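Local coordinates for ubiquinol-cytochrome C chaperone (Brucella abortus NCTC 8038, PDB 6RWT), which is a bacterial homologue of Cbp3, the mitochondrial chaperone of newly synthesised cytochrome b, and probably assists in assembling respiratory complex III, at residues 31-34 / 35-39; 146-149 / 150-153; 98-101 / 102-106. One frame throughout, in Å; residues are numbered along the deposited sequence. Where two conformers were deposited one is given.

Contact 1: residues 31-34 / 35-39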
loop_
_atom_site.group_PDB
_atom_site.type_symbol
_atom_site.label_atom_id
_atom_site.label_comp_id
_atom_site.label_asym_id
_atom_site.label_seq_id
_atom_site.Cartn_x
_atom_site.Cartn_y
_atom_site.Cartn_z
ATOM N N LYS A 31 1.173 -13.050 -8.493
ATOM C CA LYS A 31 2.027 -14.236 -8.280
ATOM C C LYS A 31 3.515 -14.008 -8.550
ATOM O O LYS A 31 4.363 -14.586 -7.858
ATOM C CB LYS A 31 1.525 -15.428 -9.114
ATOM C CG LYS A 31 0.147 -15.940 -8.717
ATOM C CD LYS A 31 0.149 -16.674 -7.385
ATOM C CE LYS A 31 -1.238 -17.197 -7.034
ATOM N NZ LYS A 31 -1.722 -18.228 -7.996
ATOM N N ARG A 32 3.832 -13.152 -9.524
ATOM C CA ARG A 32 5.226 -12.903 -9.920
ATOM C C ARG A 32 6.115 -12.416 -8.766
ATOM O O ARG A 32 7.301 -12.738 -8.733
ATOM C CB ARG A 32 5.306 -11.914 -11.096
ATOM C CG ARG A 32 6.657 -11.907 -11.800
ATOM C CD ARG A 32 6.696 -10.969 -12.998
ATOM N NE ARG A 32 7.947 -11.112 -13.756
ATOM C CZ ARG A 32 8.327 -10.327 -14.764
ATOM N NH1 ARG A 32 7.570 -9.303 -15.162
ATOM N NH2 ARG A 32 9.487 -10.565 -15.382
ATOM N N PHE A 33 5.555 -11.663 -7.813
ATOM C CA PHE A 33 6.352 -11.202 -6.666
ATOM C C PHE A 33 6.980 -12.390 -5.923
ATOM O O PHE A 33 8.140 -12.338 -5.536
ATOM C CB PHE A 33 5.524 -10.406 -5.639
ATOM C CG PHE A 33 4.838 -9.171 -6.180
ATOM C CD1 PHE A 33 5.512 -8.243 -6.974
ATOM C CD2 PHE A 33 3.512 -8.906 -5.830
ATOM C CE1 PHE A 33 4.861 -7.106 -7.443
ATOM C CE2 PHE A 33 2.866 -7.773 -6.293
ATOM C CZ PHE A 33 3.543 -6.870 -7.106
ATOM N N TYR A 34 6.195 -13.454 -5.750
ATOM C CA TYR A 34 6.560 -14.598 -4.914
ATOM C C TYR A 34 7.250 -15.720 -5.705
ATOM O O TYR A 34 8.046 -16.485 -5.151
ATOM C CB TYR A 34 5.313 -15.127 -4.195
ATOM C CG TYR A 34 4.532 -14.037 -3.464
ATOM C CD1 TYR A 34 4.906 -13.605 -2.182
ATOM C CD2 TYR A 34 3.456 -13.398 -4.078
ATOM C CE1 TYR A 34 4.199 -12.592 -1.529
ATOM C CE2 TYR A 34 2.746 -12.389 -3.436
ATOM C CZ TYR A 34 3.118 -11.986 -2.160
ATOM O OH TYR A 34 2.402 -10.979 -1.530
ATOM N N ALA A 35 6.935 -15.831 -6.987
ATOM C CA ALA A 35 7.630 -16.778 -7.848
ATOM C C ALA A 35 8.957 -16.136 -8.301
ATOM O O ALA A 35 9.951 -16.228 -7.573
ATOM C CB ALA A 35 6.743 -17.208 -9.010
ATOM N N GLN A 36 8.982 -15.446 -9.437
ATOM C CA GLN A 36 10.250 -14.973 -10.009
ATOM C C GLN A 36 11.051 -14.033 -9.095
ATOM O O GLN A 36 12.259 -14.199 -8.967
ATOM C CB GLN A 36 10.039 -14.313 -11.380
ATOM C CG GLN A 36 11.346 -13.931 -12.074
ATOM C CD GLN A 36 11.164 -13.359 -13.466
ATOM O OE1 GLN A 36 10.053 -13.032 -13.886
ATOM N NE2 GLN A 36 12.270 -13.230 -14.194
ATOM N N PHE A 37 10.385 -13.065 -8.450
ATOM C CA PHE A 37 11.109 -12.019 -7.704
ATOM C C PHE A 37 11.629 -12.467 -6.329
ATOM O O PHE A 37 12.417 -11.746 -5.715
ATOM C CB PHE A 37 10.260 -10.744 -7.531
ATOM C CG PHE A 37 9.939 -9.992 -8.808
ATOM C CD1 PHE A 37 10.353 -10.423 -10.077
ATOM C CD2 PHE A 37 9.169 -8.827 -8.727
ATOM C CE1 PHE A 37 10.017 -9.699 -11.216
ATOM C CE2 PHE A 37 8.834 -8.107 -9.864
ATOM C CZ PHE A 37 9.264 -8.542 -11.111
ATOM N N GLN A 38 11.172 -13.626 -5.839
ATOM C CA GLN A 38 11.626 -14.192 -4.559
ATOM C C GLN A 38 11.270 -13.334 -3.328
ATOM O O GLN A 38 11.989 -13.350 -2.317
ATOM C CB GLN A 38 13.134 -14.527 -4.592
ATOM C CG GLN A 38 13.539 -15.472 -5.721
ATOM C CD GLN A 38 12.893 -16.846 -5.628
ATOM O OE1 GLN A 38 12.445 -17.397 -6.634
ATOM N NE2 GLN A 38 12.842 -17.412 -4.422
ATOM N N VAL A 39 10.148 -12.613 -3.402
ATOM C CA VAL A 39 9.525 -12.064 -2.183
ATOM C C VAL A 39 9.038 -13.275 -1.360
ATOM O O VAL A 39 8.382 -14.159 -1.908
ATOM C CB VAL A 39 8.359 -11.087 -2.477
ATOM C CG1 VAL A 39 7.694 -10.642 -1.176
ATOM C CG2 VAL A 39 8.852 -9.870 -3.250
HETATM O O HOH W 1 8.718 -16.730 -2.538
#

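Contact 2: residues 146-149 / 150-153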
loop_
_atom_site.group_PDB
_atom_site.type_symbol
_atom_site.label_atom_id
_atom_site.label_comp_id
_atom_site.label_asym_id
_atom_site.label_seq_id
_atom_site.Cartn_x
_atom_site.Cartn_y
_atom_site.Cartn_z
ATOM N N CYS A 146 15.784 -4.328 -8.426
ATOM C CA CYS A 146 15.621 -3.330 -9.497
ATOM C C CYS A 146 14.380 -3.580 -10.374
ATOM O O CYS A 146 13.800 -2.637 -10.911
ATOM C CB CYS A 146 16.887 -3.264 -10.355
ATOM S SG CYS A 146 18.317 -2.594 -9.469
ATOM N N TYR A 147 13.986 -4.843 -10.515
ATOM C CA TYR A 147 12.726 -5.229 -11.192
ATOM C C TYR A 147 11.495 -4.730 -10.416
ATOM O O TYR A 147 10.567 -4.141 -10.991
ATOM C CB TYR A 147 12.617 -6.757 -11.307
ATOM C CG TYR A 147 12.835 -7.358 -12.675
ATOM C CD1 TYR A 147 11.798 -7.392 -13.606
ATOM C CD2 TYR A 147 14.049 -7.953 -13.019
ATOM C CE1 TYR A 147 11.973 -7.965 -14.857
ATOM C CE2 TYR A 147 14.234 -8.533 -14.269
ATOM C CZ TYR A 147 13.190 -8.536 -15.184
ATOM O OH TYR A 147 13.352 -9.101 -16.431
ATOM N N LEU A 148 11.488 -4.991 -9.111
ATOM C CA LEU A 148 10.391 -4.538 -8.252
ATOM C C LEU A 148 10.348 -3.000 -8.219
ATOM O O LEU A 148 9.269 -2.405 -8.280
ATOM C CB LEU A 148 10.517 -5.119 -6.841
ATOM C CG LEU A 148 9.390 -4.783 -5.850
ATOM C CD1 LEU A 148 8.015 -5.166 -6.387
ATOM C CD2 LEU A 148 9.628 -5.442 -4.494
ATOM N N GLY A 149 11.517 -2.367 -8.145
ATOM C CA GLY A 149 11.602 -0.910 -8.194
ATOM C C GLY A 149 11.034 -0.300 -9.470
ATOM O O GLY A 149 10.323 0.710 -9.415
ATOM N N ALA A 150 11.328 -0.912 -10.616
ATOM C CA ALA A 150 10.734 -0.480 -11.890
ATOM C C ALA A 150 9.203 -0.548 -11.856
ATOM O O ALA A 150 8.531 0.385 -12.296
ATOM C CB ALA A 150 11.279 -1.302 -13.052
ATOM N N TYR A 151 8.663 -1.643 -11.322
ATOM C CA TYR A 151 7.206 -1.782 -11.125
ATOM C C TYR A 151 6.639 -0.667 -10.234
ATOM O O TYR A 151 5.623 -0.057 -10.570
ATOM C CB TYR A 151 6.869 -3.166 -10.558
ATOM C CG TYR A 151 5.459 -3.338 -10.010
ATOM C CD1 TYR A 151 4.378 -3.608 -10.854
ATOM C CD2 TYR A 151 5.215 -3.264 -8.636
ATOM C CE1 TYR A 151 3.096 -3.773 -10.345
ATOM C CE2 TYR A 151 3.936 -3.422 -8.121
ATOM C CZ TYR A 151 2.879 -3.692 -8.975
ATOM O OH TYR A 151 1.607 -3.867 -8.467
ATOM N N VAL A 152 7.313 -0.378 -9.124
ATOM C CA VAL A 152 6.846 0.656 -8.181
ATOM C C VAL A 152 6.839 2.055 -8.833
ATOM O O VAL A 152 5.870 2.800 -8.692
ATOM C CB VAL A 152 7.656 0.627 -6.856
ATOM C CG1 VAL A 152 7.296 1.804 -5.956
ATOM C CG2 VAL A 152 7.403 -0.676 -6.106
ATOM N N LEU A 153 7.903 2.392 -9.558
ATOM C CA LEU A 153 7.977 3.660 -10.306
ATOM C C LEU A 153 6.836 3.798 -11.332
ATOM O O LEU A 153 6.196 4.849 -11.404
ATOM C CB LEU A 153 9.344 3.817 -10.989
ATOM C CG LEU A 153 10.496 4.195 -10.050
ATOM C CD1 LEU A 153 11.846 3.732 -10.591
ATOM C CD2 LEU A 153 10.496 5.698 -9.792
#

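Contact 3: residues 98-101 / 102-106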
loop_
_atom_site.group_PDB
_atom_site.type_symbol
_atom_site.label_atom_id
_atom_site.label_comp_id
_atom_site.label_asym_id
_atom_site.label_seq_id
_atom_site.Cartn_x
_atom_site.Cartn_y
_atom_site.Cartn_z
ATOM N N PRO A 98 2.229 -4.201 25.084
ATOM C CA PRO A 98 1.517 -2.940 25.249
ATOM C C PRO A 98 1.781 -1.995 24.073
ATOM O O PRO A 98 2.809 -2.124 23.379
ATOM C CB PRO A 98 2.092 -2.372 26.556
ATOM C CG PRO A 98 3.400 -3.054 26.729
ATOM C CD PRO A 98 3.207 -4.424 26.166
ATOM N N LYS A 99 0.841 -1.083 23.844
ATOM C CA LYS A 99 0.916 -0.106 22.752
ATOM C C LYS A 99 1.084 -0.779 21.373
ATOM O O LYS A 99 1.740 -0.223 20.484
ATOM C CB LYS A 99 2.052 0.907 22.994
ATOM C CG LYS A 99 2.003 1.652 24.326
ATOM C CD LYS A 99 3.106 2.706 24.384
ATOM C CE LYS A 99 2.875 3.759 25.457
ATOM N NZ LYS A 99 3.350 3.305 26.791
ATOM N N ARG A 100 0.488 -1.961 21.202
ATOM C CA ARG A 100 0.698 -2.780 20.005
ATOM C C ARG A 100 0.368 -2.002 18.729
ATOM O O ARG A 100 1.174 -1.979 17.811
ATOM C CB ARG A 100 -0.132 -4.074 20.069
ATOM C CG ARG A 100 0.145 -5.090 18.959
ATOM C CD ARG A 100 -0.652 -6.373 19.180
ATOM N NE ARG A 100 -2.079 -6.058 19.186
ATOM C CZ ARG A 100 -2.987 -6.434 18.283
ATOM N NH1 ARG A 100 -2.706 -7.262 17.265
ATOM N NH2 ARG A 100 -4.231 -6.003 18.442
ATOM N N MET A 101 -0.788 -1.344 18.691
ATOM C CA MET A 101 -1.240 -0.621 17.491
ATOM C C MET A 101 -0.398 0.608 17.173
ATOM O O MET A 101 -0.142 0.902 15.996
ATOM C CB MET A 101 -2.702 -0.192 17.647
ATOM C CG MET A 101 -3.676 -1.343 17.828
ATOM S SD MET A 101 -4.244 -2.031 16.279
ATOM C CE MET A 101 -3.009 -3.257 15.893
ATOM N N LYS A 102 0.007 1.339 18.212
ATOM C CA LYS A 102 0.911 2.482 18.053
ATOM C C LYS A 102 2.252 2.042 17.464
ATOM O O LYS A 102 2.777 2.700 16.561
ATOM C CB LYS A 102 1.121 3.203 19.391
ATOM C CG LYS A 102 -0.107 3.963 19.874
ATOM C CD LYS A 102 -0.036 4.266 21.365
ATOM C CE LYS A 102 -1.281 4.999 21.844
ATOM N NZ LYS A 102 -1.257 5.239 23.315
ATOM N N LYS A 103 2.788 0.921 17.954
ATOM C CA LYS A 103 4.043 0.362 17.417
ATOM C C LYS A 103 3.896 -0.088 15.952
ATOM O O LYS A 103 4.810 0.122 15.136
ATOM C CB LYS A 103 4.544 -0.800 18.289
ATOM C CG LYS A 103 5.013 -0.392 19.690
ATOM C CD LYS A 103 5.215 -1.629 20.550
ATOM C CE LYS A 103 5.731 -1.297 21.942
ATOM N NZ LYS A 103 5.631 -2.495 22.823
ATOM N N LEU A 104 2.762 -0.706 15.610
ATOM C CA LEU A 104 2.500 -1.107 14.214
ATOM C C LEU A 104 2.419 0.080 13.276
ATOM O O LEU A 104 2.986 0.055 12.184
ATOM C CB LEU A 104 1.189 -1.859 14.085
ATOM C CG LEU A 104 1.185 -3.306 14.504
ATOM C CD1 LEU A 104 1.714 -3.396 15.903
ATOM C CD2 LEU A 104 -0.262 -3.711 14.470
ATOM N N ALA A 105 1.691 1.112 13.690
ATOM C CA ALA A 105 1.626 2.351 12.901
ATOM C C ALA A 105 3.003 2.988 12.655
ATOM O O ALA A 105 3.307 3.386 11.521
ATOM C CB ALA A 105 0.676 3.344 13.552
ATOM N N ARG A 106 3.846 3.047 13.692
ATOM C CA ARG A 106 5.238 3.498 13.535
ATOM C C ARG A 106 6.035 2.583 12.591
ATOM O O ARG A 106 6.840 3.079 11.800
ATOM C CB ARG A 106 5.927 3.615 14.908
ATOM C CG ARG A 106 7.360 4.133 14.891
ATOM C CD ARG A 106 7.838 4.464 16.303
ATOM N NE ARG A 106 9.268 4.798 16.359
ATOM C CZ ARG A 106 9.923 5.219 17.446
ATOM N NH1 ARG A 106 11.227 5.475 17.366
ATOM N NH2 ARG A 106 9.302 5.372 18.620
#

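Contact 1: residues 31-34 / 35-39
With CG turned opposite the backbone N in both residues (chi1 -164° in Arg-32, -174° in Gln-36) and extended chains beyond, the side chains of Arg-32 and Gln-36 run next to each other in the same direction and bring a guanidinium group up to an amide. The arginine grips side-on: NE and NH2 each donate to Gln-36 OE1 at 2.9 Å. The oxygen lies in the guanidinium plane, whereas both donors reach it from one face of the amide. Two N-H groups converging on a single carbonyl oxygen probably polarise it and help to fix the rotation of both planar groups. Phe-37 lies over one face of the same guanidinium, with CE1 3.6 Å from Arg-32 NE. The planes are 39° apart, so the ring leans over the cation and does not stack flat on it.

The backbone beneath turns from helical geometry into a type I beta turn from Ala-35 to Gln-38. Three carbonyls of residues 31-33 tie down the turn and the residue after it: Ala-35 N donates to Lys-31 O (3.0 Å), Phe-37 N to Arg-32 O (3.1 Å) and Val-39 N to Phe-33 O (2.9 Å). One water donates to the carbonyls of Tyr-34 and Val-39, the residues that flank the turn, and so bridges them. Val-39 CG1 packs 4.0 Å from Tyr-34 CE1. The phenol oxygen of Tyr-34 binds Ala-28 O, and Arg-32 NH1 donates to Val-177 O and Val-180 O of the C-terminal tail.

In this all-helical fold the segment links helix 2-28 to helix 43-61. Phe-33, Tyr-34 and Val-39 all rest on Met-49 of helix 43-61, and the Phe-33 ring meets Tyr-151 of helix 145-161 edge-to-face.

Contact 2: residues 146-149 / 150-153
Ala-150 follows Cys-146 by one turn of the alpha helix 145-161, part of the all-helical fold of this chaperone, and each residue after it repeats the i+4 to i (N-H to O=C) bond while its side chain takes a different path. Ala-150 N donates to Cys-146 O at 3.0 Å. Its methyl group rests against two carbonyl oxygens of the preceding turn, CB being 3.6 Å from both Cys-146 O and Tyr-147 O.

Tyr-151 follows, with its amide bound to Tyr-147 O. Its CG stands opposite the backbone N (chi1 167°), a rotamer that carries the ring out from the helix while leaving CD2 4.1 Å from Leu-148 CD1, the methyl meeting the ring obliquely. Leu-148 has the same kind of first torsion, and its second (chi2 55°) bends the chain so that CD1 approaches the tyrosine although the CB of Leu-148 points away from that turn. At the far end of the ring, the Tyr-151 hydroxyl is hydrogen-bonded to His-53 of helix 43-61, which ties this buried aromatic to a second helix at its polar tip.

Val-152 N binds Leu-148 O at 2.9 Å. The valine branch CG2 also leans on that oxygen, 3.3 Å away. Val-152 and Leu-153 both touch Leu-127 of helix 124-135, and Leu-148 reaches Leu-131 and Ile-135 of the same helix, so one helical neighbour takes up this side of the turn.

Leu-153 ends the sequence against the carbonyl of Gly-149: N donates to Gly-149 O at 3.0 Å, while Leu-153 CG lies 3.5 Å from the same Gly-149 O.

Contact 3: residues 98-101 / 102-106
Lys-103 extends its side chain back past the carbonyls of Lys-99 and Pro-98, at the first turn of its helix. CB starts 3.6 Å from both Lys-99 O and Arg-100 O. With CG placed opposite the carbonyl carbon (chi1 -68°), the chain heads toward the N-terminal end, and CG passes 3.4 Å from Lys-99 O. Beyond CG the chain is extended. CD lies 3.7 Å from Pro-98 O, CE is 3.4 Å from that oxygen, and NZ finally donates a hydrogen bond to Pro-98 O at 2.9 Å.

The site is the N-terminus of helix 100-120, with Lys-99 at the N-cap position. The Lys-99 carbonyl opens the regular bonding by accepting from Lys-103 N at 3.0 Å, so main chain and side chain of one lysine hold two successive carbonyls. Leu-104 N to Arg-100 O and Ala-105 N to Met-101 O continue the pattern.

On the side facing helix 66-89, the Arg-100 guanidinium forms salt bridges with Asp-84 of that helix and with Asp-94. Ala-105 touches Phe-80 of helix 66-89. Lys-99 and Lys-102 are solvent-exposed, their NZ atoms 6.1 Å apart.

In the fold
Contacts 1 and 2 form one packed region, their centres 13 Å apart on the same side of the chain's centre. Tyr-147 joins them twice, its CE1 lying 3.6 Å from Arg-32 NH2 and its CD1 3.7 Å from Phe-37 CZ, while Leu-148 CD1 packs 3.9 Å from Phe-33 CE1. Contact 3 stands apart at the start of helix 100-120: its centre is 29 Å from the centre of either other contact, with nearest atoms about 18 Å away. A bound magnesium ion lies about 11 Å from the Tyr-34 side chain and one about 12 Å from that of Arg-100; an acetate, probably from the crystallisation liquor, sits about 4 Å from the Lys-31 side chain.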